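Local atomic coordinates of NAD(P)H dehydrogenase (quinone) (Mycobacterium tuberculosis, PDB entry 1XDI), a protein that reduces quinones to quinols with NADH or NADPH as electron donor, using one bound FAD per subunit of a homotetramer. Residues Thr381-Leu386 with Phe401-Cys406. Numbering follows the deposited sequence.
Sequences TIMLPL and FVKIFC
Strands 381-385 and 401-406 form an antiparallel pair in the five-stranded sheet of the dimerisation domain, at its 379-385 margin within the chain. Two hydrogen-bonded pairs join them. L384 and V402 are linked by two nearly straight bonds, L384 N to V402 O at 2.7 Å and V402 N to L384 O at 2.8 Å. The I382-I404 bonds are longer and more bent: I382 N reaches I404 O at 3.3 Å, and the return bond is weak.

On the face carrying M383, K403 and F405, M383 makes a Met-aromatic contact with F401. The F401 ring leans away from 381-386, and M383 reaches it with CG anti to its own N (chi1 158°) and a bend at the last torsion. SD lies over the ring centre, 4.1 Å from the centroid. The extended K403 chain passes M383, with CE 3.9 Å from SD, and its NZ forms salt bridges to D222 and D224. CB of T381 meets F405 CD1 obliquely at 3.7 Å.

On the other face, L386 CD2 touches V402 CG2 at 4.1 Å, and I404 packs on helix 454-464. Backbone bonds thus fix the register. Sulfur, ring and aliphatic contacts link the strands beside an exposed M383, and two aspartates probably balance the K403 charge.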
ATOM      1  N   THR A 381     -18.497   5.532 -11.252  1.00 12.49           N
ATOM      2  CA  THR A 381     -19.075   6.473 -10.324  1.00  9.16           C
ATOM      3  C   THR A 381     -20.394   5.971  -9.719  1.00  8.98           C
ATOM      4  O   THR A 381     -21.109   5.206 -10.318  1.00  9.94           O
ATOM      5  CB  THR A 381     -19.419   7.763 -11.064  1.00  8.73           C
ATOM      6  OG1 THR A 381     -20.755   7.662 -11.580  1.00  7.46           O
ATOM      7  CG2 THR A 381     -18.485   7.977 -12.241  1.00  7.51           C
ATOM      8  N   ILE A 382     -20.753   6.459  -8.544  1.00  8.31           N
ATOM      9  CA  ILE A 382     -22.026   6.084  -7.949  1.00  5.20           C
ATOM     10  C   ILE A 382     -22.553   7.234  -7.120  1.00  5.32           C
ATOM     11  O   ILE A 382     -21.791   8.003  -6.577  1.00  5.12           O
ATOM     12  CB  ILE A 382     -21.859   4.851  -7.074  1.00  4.55           C
ATOM     13  CG1 ILE A 382     -23.165   4.513  -6.381  1.00  1.00           C
ATOM     14  CG2 ILE A 382     -20.753   5.079  -6.064  1.00  3.40           C
ATOM     15  CD1 ILE A 382     -23.169   3.087  -5.898  1.00  1.00           C
ATOM     16  N   MET A 383     -23.860   7.394  -7.069  1.00  5.98           N
ATOM     17  CA  MET A 383     -24.427   8.427  -6.232  1.00  7.69           C
ATOM     18  C   MET A 383     -25.433   7.745  -5.346  1.00  7.33           C
ATOM     19  O   MET A 383     -26.454   7.233  -5.776  1.00  7.46           O
ATOM     20  CB  MET A 383     -25.115   9.520  -7.009  1.00 10.95           C
ATOM     21  CG  MET A 383     -26.107  10.228  -6.144  1.00 15.73           C
ATOM     22  SD  MET A 383     -26.548  11.828  -6.808  1.00 25.53           S
ATOM     23  CE  MET A 383     -28.056  11.474  -7.640  1.00 25.11           C
ATOM     24  N   LEU A 384     -25.133   7.721  -4.075  1.00  7.87           N
ATOM     25  CA  LEU A 384     -26.032   7.075  -3.147  1.00  7.49           C
ATOM     26  C   LEU A 384     -26.812   8.082  -2.263  1.00  6.03           C
ATOM     27  O   LEU A 384     -26.233   8.818  -1.474  1.00  6.11           O
ATOM     28  CB  LEU A 384     -25.196   6.121  -2.333  1.00  6.25           C
ATOM     29  CG  LEU A 384     -25.871   5.489  -1.175  1.00  8.12           C
ATOM     30  CD1 LEU A 384     -27.130   4.791  -1.597  1.00 10.32           C
ATOM     31  CD2 LEU A 384     -24.865   4.512  -0.596  1.00  9.37           C
ATOM     32  N   PRO A 385     -28.129   8.195  -2.466  1.00  3.95           N
ATOM     33  CA  PRO A 385     -28.894   9.124  -1.639  1.00  3.96           C
ATOM     34  C   PRO A 385     -28.619   8.767  -0.199  1.00  4.28           C
ATOM     35  O   PRO A 385     -28.243   7.624   0.060  1.00  7.35           O
ATOM     36  CB  PRO A 385     -30.310   8.802  -2.001  1.00  1.38           C
ATOM     37  CG  PRO A 385     -30.181   8.538  -3.472  1.00  3.09           C
ATOM     38  CD  PRO A 385     -28.936   7.691  -3.575  1.00  2.24           C
ATOM     39  N   LEU A 386     -28.765   9.717   0.729  1.00  2.96           N
ATOM     40  CA  LEU A 386     -28.555   9.419   2.148  1.00  1.80           C
ATOM     41  C   LEU A 386     -29.876   9.107   2.856  1.00  1.38           C
ATOM     42  O   LEU A 386     -29.878   8.574   3.980  1.00  1.00           O
ATOM     43  CB  LEU A 386     -27.873  10.597   2.879  1.00  2.34           C
ATOM     44  CG  LEU A 386     -26.348  10.631   2.767  1.00  2.81           C
ATOM     45  CD1 LEU A 386     -25.706  11.967   3.150  1.00  1.18           C
ATOM     46  CD2 LEU A 386     -25.875   9.502   3.624  1.00  4.47           C
ATOM     47  N   PHE A 401     -26.599  13.131   0.091  1.00  7.01           N
ATOM     48  CA  PHE A 401     -26.111  11.968  -0.685  1.00  5.24           C
ATOM     49  C   PHE A 401     -24.612  11.830  -0.635  1.00  4.00           C
ATOM     50  O   PHE A 401     -23.912  12.744  -0.271  1.00  4.36           O
ATOM     51  CB  PHE A 401     -26.563  12.065  -2.172  1.00  4.36           C
ATOM     52  CG  PHE A 401     -25.907  13.197  -2.960  1.00  2.52           C
ATOM     53  CD1 PHE A 401     -24.573  13.137  -3.328  1.00  3.52           C
ATOM     54  CD2 PHE A 401     -26.619  14.295  -3.339  1.00  1.00           C
ATOM     55  CE1 PHE A 401     -23.982  14.146  -4.052  1.00  2.71           C
ATOM     56  CE2 PHE A 401     -26.024  15.301  -4.063  1.00  1.00           C
ATOM     57  CZ  PHE A 401     -24.717  15.226  -4.415  1.00  2.30           C
ATOM     58  N   VAL A 402     -24.125  10.666  -1.029  1.00  4.04           N
ATOM     59  CA  VAL A 402     -22.698  10.411  -1.111  1.00  2.42           C
ATOM     60  C   VAL A 402     -22.367   9.936  -2.487  1.00  1.60           C
ATOM     61  O   VAL A 402     -22.995   9.016  -2.972  1.00  1.00           O
ATOM     62  CB  VAL A 402     -22.258   9.331  -0.161  1.00  1.00           C
ATOM     63  CG1 VAL A 402     -20.787   8.984  -0.402  1.00  1.00           C
ATOM     64  CG2 VAL A 402     -22.507   9.810   1.235  1.00  1.18           C
ATOM     65  N   LYS A 403     -21.384  10.590  -3.104  1.00  3.38           N
ATOM     66  CA  LYS A 403     -20.835  10.246  -4.437  1.00  4.29           C
ATOM     67  C   LYS A 403     -19.379   9.784  -4.296  1.00  3.75           C
ATOM     68  O   LYS A 403     -18.559  10.487  -3.761  1.00  5.62           O
ATOM     69  CB  LYS A 403     -20.814  11.458  -5.408  1.00  5.22           C
ATOM     70  CG  LYS A 403     -22.063  11.681  -6.295  1.00  6.69           C
ATOM     71  CD  LYS A 403     -21.787  12.750  -7.396  1.00  6.66           C
ATOM     72  CE  LYS A 403     -23.087  13.192  -8.115  1.00  7.54           C
ATOM     73  NZ  LYS A 403     -22.945  14.337  -9.110  1.00  5.32           N
ATOM     74  N   ILE A 404     -19.050   8.614  -4.790  1.00  3.95           N
ATOM     75  CA  ILE A 404     -17.674   8.153  -4.736  1.00  4.77           C
ATOM     76  C   ILE A 404     -17.226   7.823  -6.176  1.00  3.85           C
ATOM     77  O   ILE A 404     -18.007   7.247  -6.932  1.00  2.07           O
ATOM     78  CB  ILE A 404     -17.594   6.932  -3.791  1.00  6.73           C
ATOM     79  CG1 ILE A 404     -17.142   7.409  -2.407  1.00  6.85           C
ATOM     80  CG2 ILE A 404     -16.675   5.872  -4.343  1.00  7.11           C
ATOM     81  CD1 ILE A 404     -17.376   6.339  -1.323  1.00  6.45           C
ATOM     82  N   PHE A 405     -16.012   8.218  -6.566  1.00  3.54           N
ATOM     83  CA  PHE A 405     -15.511   7.947  -7.934  1.00  5.70           C
ATOM     84  C   PHE A 405     -14.285   7.062  -7.927  1.00  6.86           C
ATOM     85  O   PHE A 405     -13.402   7.270  -7.108  1.00  9.72           O
ATOM     86  CB  PHE A 405     -15.079   9.210  -8.686  1.00  5.32           C
ATOM     87  CG  PHE A 405     -16.083  10.277  -8.704  1.00  4.67           C
ATOM     88  CD1 PHE A 405     -17.427   9.983  -8.944  1.00  6.63           C
ATOM     89  CD2 PHE A 405     -15.703  11.578  -8.420  1.00  4.10           C
ATOM     90  CE1 PHE A 405     -18.407  10.986  -8.891  1.00  6.88           C
ATOM     91  CE2 PHE A 405     -16.644  12.600  -8.360  1.00  6.34           C
ATOM     92  CZ  PHE A 405     -18.008  12.307  -8.593  1.00  8.90           C
ATOM     93  N   CYS A 406     -14.180   6.115  -8.844  1.00  7.66           N
ATOM     94  CA  CYS A 406     -13.004   5.281  -8.812  1.00 10.13           C
ATOM     95  C   CYS A 406     -12.433   4.816 -10.114  1.00 12.25           C
ATOM     96  O   CYS A 406     -13.122   4.662 -11.112  1.00 11.23           O
ATOM     97  CB  CYS A 406     -13.207   4.058  -7.904  1.00  8.98           C
ATOM     98  SG  CYS A 406     -14.192   2.721  -8.609  1.00  7.18           S
TER